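Long-range contacts in phenylacetic acid degradation protein PaaI (Thermus thermophilus HB8, PDB 1WLU), which probably hydrolyses acyl-CoA thioesters as a tetrameric hot dog fold thioesterase linked to phenylacetic acid degradation: residues 89-98 and 109-117; 1-11 and 42-53. All blocks are in the same frame, centred on the assembly; numbering follows the deposited sequence.

Overall arrangement
From the N terminus, residues 1-11 with the short helix 4-8 come first; interaction 2 closes a loop of 30 residues, including strands 12-17 and 20-26, by laying them on helix 40-56. Interaction 1 opens only afterwards and closes the tight hairpin of strands 93-102 and 105-116. The contacts neither nest nor cross. Their centres lie about 17 Å apart, yet they meet through helix 40-56, where F51 packs against F110, G112 and V114 and Y44 against F110. Together they exemplify how a hot dog protein ties its sheet and one long helix together by contacts of very different span.

Interaction 1: 89-98 and 109-117; sequences LSRRTATYRV and LFTGTVFRL
A beta hairpin in the antiparallel sheet of the hot dog fold pairs strands 93-98 and 109-116, and its open end carries S90, R91 and R92, which bind CoA in this protein. Regular pairing runs from T93 with F115 to V98 with F110; the A94-V114, Y96-G112 and V98-F110 pairs are hydrogen-bonded. On the face that a second subunit covers, T95 OG1 meets T113 OG1 at 2.8 Å, and either hydroxyl may be the donor. The other face turns to helix 40-56: V98 CG2 lies 3.6 Å from F110 CD1, the two side chains running side by side, while A94 CB touches V114 CG2 at 3.8 Å.

Two arginines reach across the open end in opposite directions. R92, its chain bent at chi2 (-48°) and chi3 (-59°), curls back so that NE and NH2 grip R116 O side-on, at 3.1 and 3.0 Å, with the oxygen close to the guanidinium plane. The F115 ring leans against this group at 59°, with CE2 above one face near the rim and CZ nearest to NH2. In return, R116 NH1 donates to S90 O at 2.8 Å, with S90 O close to the plane of the R116 guanidinium; L89 CD1 covers one face of this guanidinium, and NH2 has a further partner in R58 O. R116 N also donates to R92 O at 2.7 Å. R116 thus ties the end of strand 105-116 to the turn that carries the CoA-binding residues, in a hairpin of the curved antiparallel sheet that wraps the long helix, the hot dog fold.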
loop_
_atom_site.group_PDB
_atom_site.type_symbol
_atom_site.label_atom_id
_atom_site.label_comp_id
_atom_site.label_asym_id
_atom_site.label_seq_id
_atom_site.Cartn_x
_atom_site.Cartn_y
_atom_site.Cartn_z
ATOM N N LEU A 89 13.385 9.777 -7.601
ATOM C CA LEU A 89 14.075 10.666 -6.682
ATOM C C LEU A 89 13.576 12.084 -6.939
ATOM O O LEU A 89 13.840 12.664 -7.994
ATOM C CB LEU A 89 15.591 10.604 -6.889
ATOM C CG LEU A 89 16.428 11.487 -5.955
ATOM C CD1 LEU A 89 16.187 11.087 -4.507
ATOM C CD2 LEU A 89 17.904 11.351 -6.302
ATOM N N SER A 90 12.828 12.623 -5.983
ATOM C CA SER A 90 12.304 13.978 -6.091
ATOM C C SER A 90 13.007 14.840 -5.050
ATOM O O SER A 90 13.814 14.340 -4.270
ATOM C CB SER A 90 10.791 13.996 -5.858
ATOM O OG SER A 90 10.104 13.368 -6.930
ATOM N N ARG A 91 12.701 16.132 -5.038
ATOM C CA ARG A 91 13.331 17.042 -4.092
ATOM C C ARG A 91 13.072 16.700 -2.626
ATOM O O ARG A 91 14.006 16.658 -1.824
ATOM C CB ARG A 91 12.881 18.480 -4.374
ATOM C CG ARG A 91 13.437 19.514 -3.402
ATOM C CD ARG A 91 13.127 20.927 -3.878
ATOM N NE ARG A 91 13.504 21.942 -2.897
ATOM C CZ ARG A 91 12.868 22.147 -1.748
ATOM N NH1 ARG A 91 11.815 21.406 -1.427
ATOM N NH2 ARG A 91 13.282 23.095 -0.918
ATOM N N ARG A 92 11.815 16.444 -2.273
ATOM C CA ARG A 92 11.483 16.143 -0.883
ATOM C C ARG A 92 11.020 14.719 -0.591
ATOM O O ARG A 92 10.743 14.383 0.560
ATOM C CB ARG A 92 10.424 17.128 -0.371
ATOM C CG ARG A 92 10.846 18.594 -0.431
ATOM C CD ARG A 92 12.239 18.809 0.152
ATOM N NE ARG A 92 12.349 18.388 1.547
ATOM C CZ ARG A 92 11.768 19.010 2.568
ATOM N NH1 ARG A 92 11.027 20.090 2.358
ATOM N NH2 ARG A 92 11.935 18.555 3.802
ATOM N N THR A 93 10.937 13.885 -1.623
ATOM C CA THR A 93 10.519 12.496 -1.443
ATOM C C THR A 93 11.248 11.604 -2.439
ATOM O O THR A 93 11.775 12.079 -3.441
ATOM C CB THR A 93 8.997 12.318 -1.661
ATOM O OG1 THR A 93 8.643 12.780 -2.969
ATOM C CG2 THR A 93 8.204 13.090 -0.613
ATOM N N ALA A 94 11.289 10.308 -2.150
ATOM C CA ALA A 94 11.939 9.342 -3.028
ATOM C C ALA A 94 11.268 7.992 -2.813
ATOM O O ALA A 94 10.773 7.705 -1.723
ATOM C CB ALA A 94 13.436 9.252 -2.718
ATOM N N THR A 95 11.251 7.169 -3.855
ATOM C CA THR A 95 10.614 5.863 -3.781
ATOM C C THR A 95 11.565 4.762 -4.232
ATOM O O THR A 95 12.328 4.935 -5.186
ATOM C CB THR A 95 9.332 5.853 -4.639
ATOM O OG1 THR A 95 8.423 6.834 -4.125
ATOM C CG2 THR A 95 8.665 4.482 -4.613
ATOM N N TYR A 96 11.511 3.634 -3.528
ATOM C CA TYR A 96 12.372 2.494 -3.808
ATOM C C TYR A 96 11.607 1.187 -3.874
ATOM O O TYR A 96 10.589 1.015 -3.200
ATOM C CB TYR A 96 13.445 2.369 -2.715
ATOM C CG TYR A 96 14.323 3.586 -2.604
ATOM C CD1 TYR A 96 13.848 4.761 -2.019
ATOM C CD2 TYR A 96 15.583 3.607 -3.197
ATOM C CE1 TYR A 96 14.600 5.931 -2.045
ATOM C CE2 TYR A 96 16.343 4.772 -3.230
ATOM C CZ TYR A 96 15.841 5.929 -2.659
ATOM O OH TYR A 96 16.553 7.102 -2.752
ATOM N N ARG A 97 12.106 0.274 -4.699
ATOM C CA ARG A 97 11.533 -1.058 -4.825
ATOM C C ARG A 97 12.556 -1.996 -4.204
ATOM O O ARG A 97 13.749 -1.904 -4.500
ATOM C CB ARG A 97 11.321 -1.451 -6.289
ATOM C CG ARG A 97 11.192 -2.965 -6.470
ATOM C CD ARG A 97 10.729 -3.381 -7.855
ATOM N NE ARG A 97 11.529 -2.799 -8.926
ATOM C CZ ARG A 97 11.165 -1.736 -9.639
ATOM N NH1 ARG A 97 10.007 -1.134 -9.398
ATOM N NH2 ARG A 97 11.961 -1.279 -10.596
ATOM N N VAL A 98 12.094 -2.889 -3.339
ATOM C CA VAL A 98 12.989 -3.834 -2.696
ATOM C C VAL A 98 12.506 -5.259 -2.911
ATOM O O VAL A 98 11.435 -5.644 -2.437
ATOM C CB VAL A 98 13.099 -3.566 -1.177
ATOM C CG1 VAL A 98 14.136 -4.497 -0.561
ATOM C CG2 VAL A 98 13.486 -2.113 -0.927
ATOM N N LEU A 109 7.854 -8.596 -2.115
ATOM C CA LEU A 109 8.131 -7.344 -2.807
ATOM C C LEU A 109 7.772 -6.200 -1.870
ATOM O O LEU A 109 6.655 -6.132 -1.356
ATOM C CB LEU A 109 7.295 -7.233 -4.083
ATOM C CG LEU A 109 7.447 -5.913 -4.847
ATOM C CD1 LEU A 109 8.851 -5.814 -5.421
ATOM C CD2 LEU A 109 6.412 -5.840 -5.961
ATOM N N PHE A 110 8.726 -5.301 -1.665
ATOM C CA PHE A 110 8.553 -4.148 -0.791
ATOM C C PHE A 110 8.623 -2.887 -1.647
ATOM O O PHE A 110 9.469 -2.767 -2.529
ATOM C CB PHE A 110 9.667 -4.194 0.275
ATOM C CG PHE A 110 9.764 -2.973 1.155
ATOM C CD1 PHE A 110 10.237 -1.762 0.651
ATOM C CD2 PHE A 110 9.480 -3.064 2.516
ATOM C CE1 PHE A 110 10.434 -0.666 1.493
ATOM C CE2 PHE A 110 9.675 -1.973 3.364
ATOM C CZ PHE A 110 10.154 -0.775 2.849
ATOM N N THR A 111 7.700 -1.966 -1.401
ATOM C CA THR A 111 7.649 -0.704 -2.128
ATOM C C THR A 111 7.566 0.375 -1.056
ATOM O O THR A 111 6.651 0.361 -0.238
ATOM C CB THR A 111 6.395 -0.630 -3.024
ATOM O OG1 THR A 111 6.301 -1.821 -3.817
ATOM C CG2 THR A 111 6.474 0.580 -3.948
ATOM N N GLY A 112 8.512 1.307 -1.045
ATOM C CA GLY A 112 8.477 2.331 -0.018
ATOM C C GLY A 112 8.853 3.726 -0.463
ATOM O O GLY A 112 9.647 3.905 -1.386
ATOM N N THR A 113 8.267 4.716 0.201
ATOM C CA THR A 113 8.537 6.112 -0.100
ATOM C C THR A 113 9.027 6.812 1.155
ATOM O O THR A 113 8.482 6.616 2.243
ATOM C CB THR A 113 7.272 6.813 -0.616
ATOM O OG1 THR A 113 6.924 6.262 -1.890
ATOM C CG2 THR A 113 7.503 8.315 -0.760
ATOM N N VAL A 114 10.072 7.617 0.998
ATOM C CA VAL A 114 10.643 8.361 2.112
ATOM C C VAL A 114 10.431 9.851 1.940
ATOM O O VAL A 114 10.136 10.340 0.845
ATOM C CB VAL A 114 12.181 8.168 2.236
ATOM C CG1 VAL A 114 12.516 6.734 2.558
ATOM C CG2 VAL A 114 12.870 8.614 0.948
ATOM N N PHE A 115 10.587 10.563 3.049
ATOM C CA PHE A 115 10.505 12.010 3.067
ATOM C C PHE A 115 11.962 12.416 3.260
ATOM O O PHE A 115 12.631 11.920 4.169
ATOM C CB PHE A 115 9.656 12.490 4.246
ATOM C CG PHE A 115 9.605 13.985 4.382
ATOM C CD1 PHE A 115 10.470 14.649 5.246
ATOM C CD2 PHE A 115 8.705 14.733 3.630
ATOM C CE1 PHE A 115 10.439 16.039 5.358
ATOM C CE2 PHE A 115 8.665 16.121 3.734
ATOM C CZ PHE A 115 9.534 16.775 4.600
ATOM N N ARG A 116 12.462 13.284 2.387
ATOM C CA ARG A 116 13.849 13.727 2.477
ATOM C C ARG A 116 13.943 14.929 3.405
ATOM O O ARG A 116 13.331 15.968 3.157
ATOM C CB ARG A 116 14.372 14.075 1.083
ATOM C CG ARG A 116 14.185 12.945 0.076
ATOM C CD ARG A 116 14.782 13.298 -1.271
ATOM N NE ARG A 116 16.240 13.348 -1.215
ATOM C CZ ARG A 116 17.007 13.878 -2.160
ATOM N NH1 ARG A 116 16.458 14.412 -3.243
ATOM N NH2 ARG A 116 18.326 13.871 -2.023
ATOM N N LEU A 117 14.710 14.770 4.479
ATOM C CA LEU A 117 14.881 15.820 5.478
ATOM C C LEU A 117 15.811 16.934 5.009
ATOM O O LEU A 117 16.493 16.750 3.982
ATOM C CB LEU A 117 15.428 15.210 6.771
ATOM C CG LEU A 117 14.631 14.047 7.371
ATOM C CD1 LEU A 117 15.403 13.444 8.535
ATOM C CD2 LEU A 117 13.263 14.536 7.823
#

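Interaction 2: 1-11 and 42-53; sequences MRDPFMEALGL and FLYALADSAFAL
Helix 4-8 approaches helix 42-53 at 133° between their N-to-C directions, with the short axes 10.9 Å apart at their closest. Contact therefore rests on side chains, the nearest CA pair being M6 and S49 at 7.2 Å, and no hydrogen bond joins the two segments. Both ends of the small helix are finished: D3 is its N-cap, OD1 accepting from M6 N, and G10, with positive phi, completes a Schellman motif that brings L9 and L11 down onto the long helix.

M6 crosses the middle, where CG rests on S49 OG at 3.4 Å and SD and CE pass alongside S49 CB. Because chi2 is extended (-178°) and the chain turns only at chi3 (71°), the S-methyl approaches L53 CD1, while M1 CE meets the other branch, CD2. With M6 cut back to an alanine, the thioether arm is gone and a gap would probably open beside S49 and L53. The helix 40-56 is the central "sausage" wrapped by the hot dog sheet: A47, A50 and F51 face the sheet, whereas A45, S49 and L53 turn toward residues 1-11, and V23 of strand 20-26 touches both M6 and L11 at the margin.

Farther along, A45 CB is met by L9 CD1 at 3.6 Å and by the F5 ring through CE2. L9 CD1 also lies over one face of that ring, within its own segment. L9 CD2, the other branch, passes F42 CD1, the two side chains sliding past each other in opposite directions, and L11 pushes CD2 to 3.7 Å from L46 CD1. S49 OG is itself held: it donates to A45 O, at 2.8 Å, which S49 N reaches from the opposite face, and it is also bonded to H39 NE2 of a neighbouring subunit.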
loop_
_atom_site.group_PDB
_atom_site.type_symbol
_atom_site.label_atom_id
_atom_site.label_comp_id
_atom_site.label_asym_id
_atom_site.label_seq_id
_atom_site.Cartn_x
_atom_site.Cartn_y
_atom_site.Cartn_z
ATOM N N MET A 1 28.309 4.279 10.510
ATOM C CA MET A 1 26.933 3.715 10.407
ATOM C C MET A 1 26.807 2.471 11.277
ATOM O O MET A 1 27.475 1.464 11.047
ATOM C CB MET A 1 26.614 3.354 8.950
ATOM C CG MET A 1 25.127 3.119 8.643
ATOM S SD MET A 1 24.354 1.695 9.456
ATOM C CE MET A 1 24.761 0.374 8.310
ATOM N N ARG A 2 25.953 2.559 12.288
ATOM C CA ARG A 2 25.707 1.444 13.186
ATOM C C ARG A 2 24.205 1.339 13.386
ATOM O O ARG A 2 23.558 2.301 13.804
ATOM C CB ARG A 2 26.392 1.671 14.536
ATOM C CG ARG A 2 25.990 0.659 15.592
ATOM C CD ARG A 2 26.615 0.971 16.940
ATOM N NE ARG A 2 25.963 0.226 18.013
ATOM C CZ ARG A 2 25.919 -1.100 18.085
ATOM N NH1 ARG A 2 26.494 -1.837 17.147
ATOM N NH2 ARG A 2 25.286 -1.689 19.090
ATOM N N ASP A 3 23.647 0.179 13.069
ATOM C CA ASP A 3 22.215 -0.031 13.228
ATOM C C ASP A 3 22.015 -1.175 14.215
ATOM O O ASP A 3 22.170 -2.344 13.867
ATOM C CB ASP A 3 21.577 -0.364 11.878
ATOM C CG ASP A 3 20.067 -0.298 11.921
ATOM O OD1 ASP A 3 19.464 -1.081 12.683
ATOM O OD2 ASP A 3 19.484 0.541 11.198
ATOM N N PRO A 4 21.679 -0.845 15.470
ATOM C CA PRO A 4 21.467 -1.854 16.511
ATOM C C PRO A 4 20.503 -2.979 16.149
ATOM O O PRO A 4 20.777 -4.143 16.432
ATOM C CB PRO A 4 20.975 -1.026 17.695
ATOM C CG PRO A 4 21.699 0.271 17.507
ATOM C CD PRO A 4 21.531 0.514 16.024
ATOM N N PHE A 5 19.379 -2.643 15.522
ATOM C CA PHE A 5 18.406 -3.668 15.164
ATOM C C PHE A 5 18.932 -4.591 14.067
ATOM O O PHE A 5 18.728 -5.803 14.118
ATOM C CB PHE A 5 17.084 -3.020 14.745
ATOM C CG PHE A 5 15.908 -3.964 14.762
ATOM C CD1 PHE A 5 15.646 -4.758 15.879
ATOM C CD2 PHE A 5 15.043 -4.035 13.675
ATOM C CE1 PHE A 5 14.536 -5.608 15.910
ATOM C CE2 PHE A 5 13.931 -4.881 13.696
ATOM C CZ PHE A 5 13.679 -5.666 14.816
ATOM N N MET A 6 19.610 -4.028 13.070
ATOM C CA MET A 6 20.177 -4.862 12.017
ATOM C C MET A 6 21.174 -5.830 12.650
ATOM O O MET A 6 21.208 -7.012 12.319
ATOM C CB MET A 6 20.897 -4.008 10.970
ATOM C CG MET A 6 19.971 -3.228 10.051
ATOM S SD MET A 6 20.888 -2.299 8.813
ATOM C CE MET A 6 21.483 -3.610 7.779
ATOM N N GLU A 7 21.989 -5.312 13.563
ATOM C CA GLU A 7 22.983 -6.132 14.241
ATOM C C GLU A 7 22.310 -7.230 15.064
ATOM O O GLU A 7 22.731 -8.387 15.030
ATOM C CB GLU A 7 23.853 -5.253 15.142
ATOM C CG GLU A 7 24.940 -6.005 15.889
ATOM C CD GLU A 7 25.801 -5.086 16.730
ATOM O OE1 GLU A 7 26.535 -4.263 16.148
ATOM O OE2 GLU A 7 25.738 -5.182 17.975
ATOM N N ALA A 8 21.253 -6.868 15.784
ATOM C CA ALA A 8 20.533 -7.833 16.611
ATOM C C ALA A 8 19.903 -8.946 15.776
ATOM O O ALA A 8 19.789 -10.083 16.236
ATOM C CB ALA A 8 19.462 -7.122 17.429
ATOM N N LEU A 9 19.497 -8.617 14.551
ATOM C CA LEU A 9 18.882 -9.594 13.656
ATOM C C LEU A 9 19.906 -10.391 12.851
ATOM O O LEU A 9 19.541 -11.305 12.112
ATOM C CB LEU A 9 17.917 -8.894 12.694
ATOM C CG LEU A 9 16.678 -8.248 13.313
ATOM C CD1 LEU A 9 15.854 -7.577 12.222
ATOM C CD2 LEU A 9 15.853 -9.305 14.029
ATOM N N GLY A 10 21.181 -10.033 12.993
ATOM C CA GLY A 10 22.240 -10.726 12.279
ATOM C C GLY A 10 22.341 -10.367 10.808
ATOM O O GLY A 10 22.863 -11.141 10.007
ATOM N N LEU A 11 21.855 -9.184 10.451
ATOM C CA LEU A 11 21.881 -8.749 9.061
ATOM C C LEU A 11 23.236 -8.183 8.654
ATOM O O LEU A 11 23.974 -7.641 9.481
ATOM C CB LEU A 11 20.789 -7.702 8.824
ATOM C CG LEU A 11 19.382 -8.104 9.277
ATOM C CD1 LEU A 11 18.393 -7.022 8.860
ATOM C CD2 LEU A 11 18.997 -9.445 8.666
ATOM N N PHE A 42 10.268 -9.981 10.428
ATOM C CA PHE A 42 11.679 -10.212 10.155
ATOM C C PHE A 42 11.948 -9.915 8.685
ATOM O O PHE A 42 12.917 -9.234 8.349
ATOM C CB PHE A 42 12.076 -11.658 10.460
ATOM C CG PHE A 42 13.478 -11.989 10.040
ATOM C CD1 PHE A 42 14.566 -11.504 10.758
ATOM C CD2 PHE A 42 13.712 -12.732 8.887
ATOM C CE1 PHE A 42 15.870 -11.750 10.330
ATOM C CE2 PHE A 42 15.012 -12.983 8.451
ATOM C CZ PHE A 42 16.092 -12.490 9.174
ATOM N N LEU A 43 11.091 -10.429 7.807
ATOM C CA LEU A 43 11.258 -10.197 6.379
ATOM C C LEU A 43 11.108 -8.712 6.074
ATOM O O LEU A 43 11.842 -8.161 5.254
ATOM C CB LEU A 43 10.243 -11.020 5.583
ATOM C CG LEU A 43 10.405 -12.537 5.737
ATOM C CD1 LEU A 43 9.336 -13.246 4.925
ATOM C CD2 LEU A 43 11.799 -12.966 5.283
ATOM N N TYR A 44 10.163 -8.057 6.739
ATOM C CA TYR A 44 9.977 -6.629 6.528
ATOM C C TYR A 44 11.201 -5.864 7.028
ATOM O O TYR A 44 11.681 -4.954 6.357
ATOM C CB TYR A 44 8.719 -6.131 7.246
ATOM C CG TYR A 44 8.471 -4.644 7.080
ATOM C CD1 TYR A 44 9.124 -3.709 7.886
ATOM C CD2 TYR A 44 7.591 -4.174 6.108
ATOM C CE1 TYR A 44 8.904 -2.341 7.727
ATOM C CE2 TYR A 44 7.365 -2.814 5.938
ATOM C CZ TYR A 44 8.020 -1.904 6.750
ATOM O OH TYR A 44 7.777 -0.558 6.584
ATOM N N ALA A 45 11.711 -6.236 8.201
ATOM C CA ALA A 45 12.882 -5.561 8.753
ATOM C C ALA A 45 14.051 -5.646 7.777
ATOM O O ALA A 45 14.808 -4.688 7.613
ATOM C CB ALA A 45 13.266 -6.184 10.089
ATOM N N LEU A 46 14.193 -6.799 7.135
ATOM C CA LEU A 46 15.256 -7.006 6.161
ATOM C C LEU A 46 15.085 -6.039 4.990
ATOM O O LEU A 46 16.018 -5.329 4.615
ATOM C CB LEU A 46 15.219 -8.448 5.651
ATOM C CG LEU A 46 16.250 -8.831 4.590
ATOM C CD1 LEU A 46 17.636 -8.889 5.220
ATOM C CD2 LEU A 46 15.888 -10.181 3.997
ATOM N N ALA A 47 13.885 -6.008 4.419
ATOM C CA ALA A 47 13.610 -5.126 3.290
ATOM C C ALA A 47 13.741 -3.663 3.688
ATOM O O ALA A 47 14.326 -2.862 2.958
ATOM C CB ALA A 47 12.212 -5.398 2.748
ATOM N N ASP A 48 13.196 -3.321 4.850
ATOM C CA ASP A 48 13.241 -1.955 5.349
ATOM C C ASP A 48 14.675 -1.483 5.559
ATOM O O ASP A 48 14.984 -0.310 5.348
ATOM C CB ASP A 48 12.472 -1.856 6.667
ATOM C CG ASP A 48 12.346 -0.436 7.155
ATOM O OD1 ASP A 48 11.687 0.366 6.465
ATOM O OD2 ASP A 48 12.908 -0.117 8.220
ATOM N N SER A 49 15.546 -2.394 5.978
ATOM C CA SER A 49 16.945 -2.041 6.200
ATOM C C SER A 49 17.633 -1.687 4.880
ATOM O O SER A 49 18.397 -0.724 4.817
ATOM C CB SER A 49 17.679 -3.189 6.898
ATOM O OG SER A 49 17.164 -3.393 8.205
ATOM N N ALA A 50 17.364 -2.460 3.830
ATOM C CA ALA A 50 17.952 -2.179 2.522
ATOM C C ALA A 50 17.386 -0.852 2.008
ATOM O O ALA A 50 18.101 -0.040 1.424
ATOM C CB ALA A 50 17.628 -3.307 1.552
ATOM N N PHE A 51 16.091 -0.652 2.241
ATOM C CA PHE A 51 15.363 0.560 1.864
ATOM C C PHE A 51 15.989 1.775 2.558
ATOM O O PHE A 51 16.243 2.805 1.929
ATOM C CB PHE A 51 13.897 0.359 2.285
ATOM C CG PHE A 51 13.052 1.606 2.287
ATOM C CD1 PHE A 51 12.802 2.311 1.115
ATOM C CD2 PHE A 51 12.418 2.010 3.457
ATOM C CE1 PHE A 51 11.923 3.391 1.110
ATOM C CE2 PHE A 51 11.538 3.090 3.462
ATOM C CZ PHE A 51 11.291 3.778 2.284
ATOM N N ALA A 52 16.247 1.636 3.854
ATOM C CA ALA A 52 16.848 2.706 4.641
ATOM C C ALA A 52 18.235 3.076 4.129
ATOM O O ALA A 52 18.542 4.252 3.936
ATOM C CB ALA A 52 16.934 2.285 6.101
ATOM N N LEU A 53 19.074 2.072 3.910
ATOM C CA LEU A 53 20.423 2.333 3.431
ATOM C C LEU A 53 20.426 2.952 2.036
ATOM O O LEU A 53 21.115 3.946 1.794
ATOM C CB LEU A 53 21.250 1.044 3.451
ATOM C CG LEU A 53 21.591 0.537 4.857
ATOM C CD1 LEU A 53 22.367 -0.765 4.761
ATOM C CD2 LEU A 53 22.402 1.589 5.607
#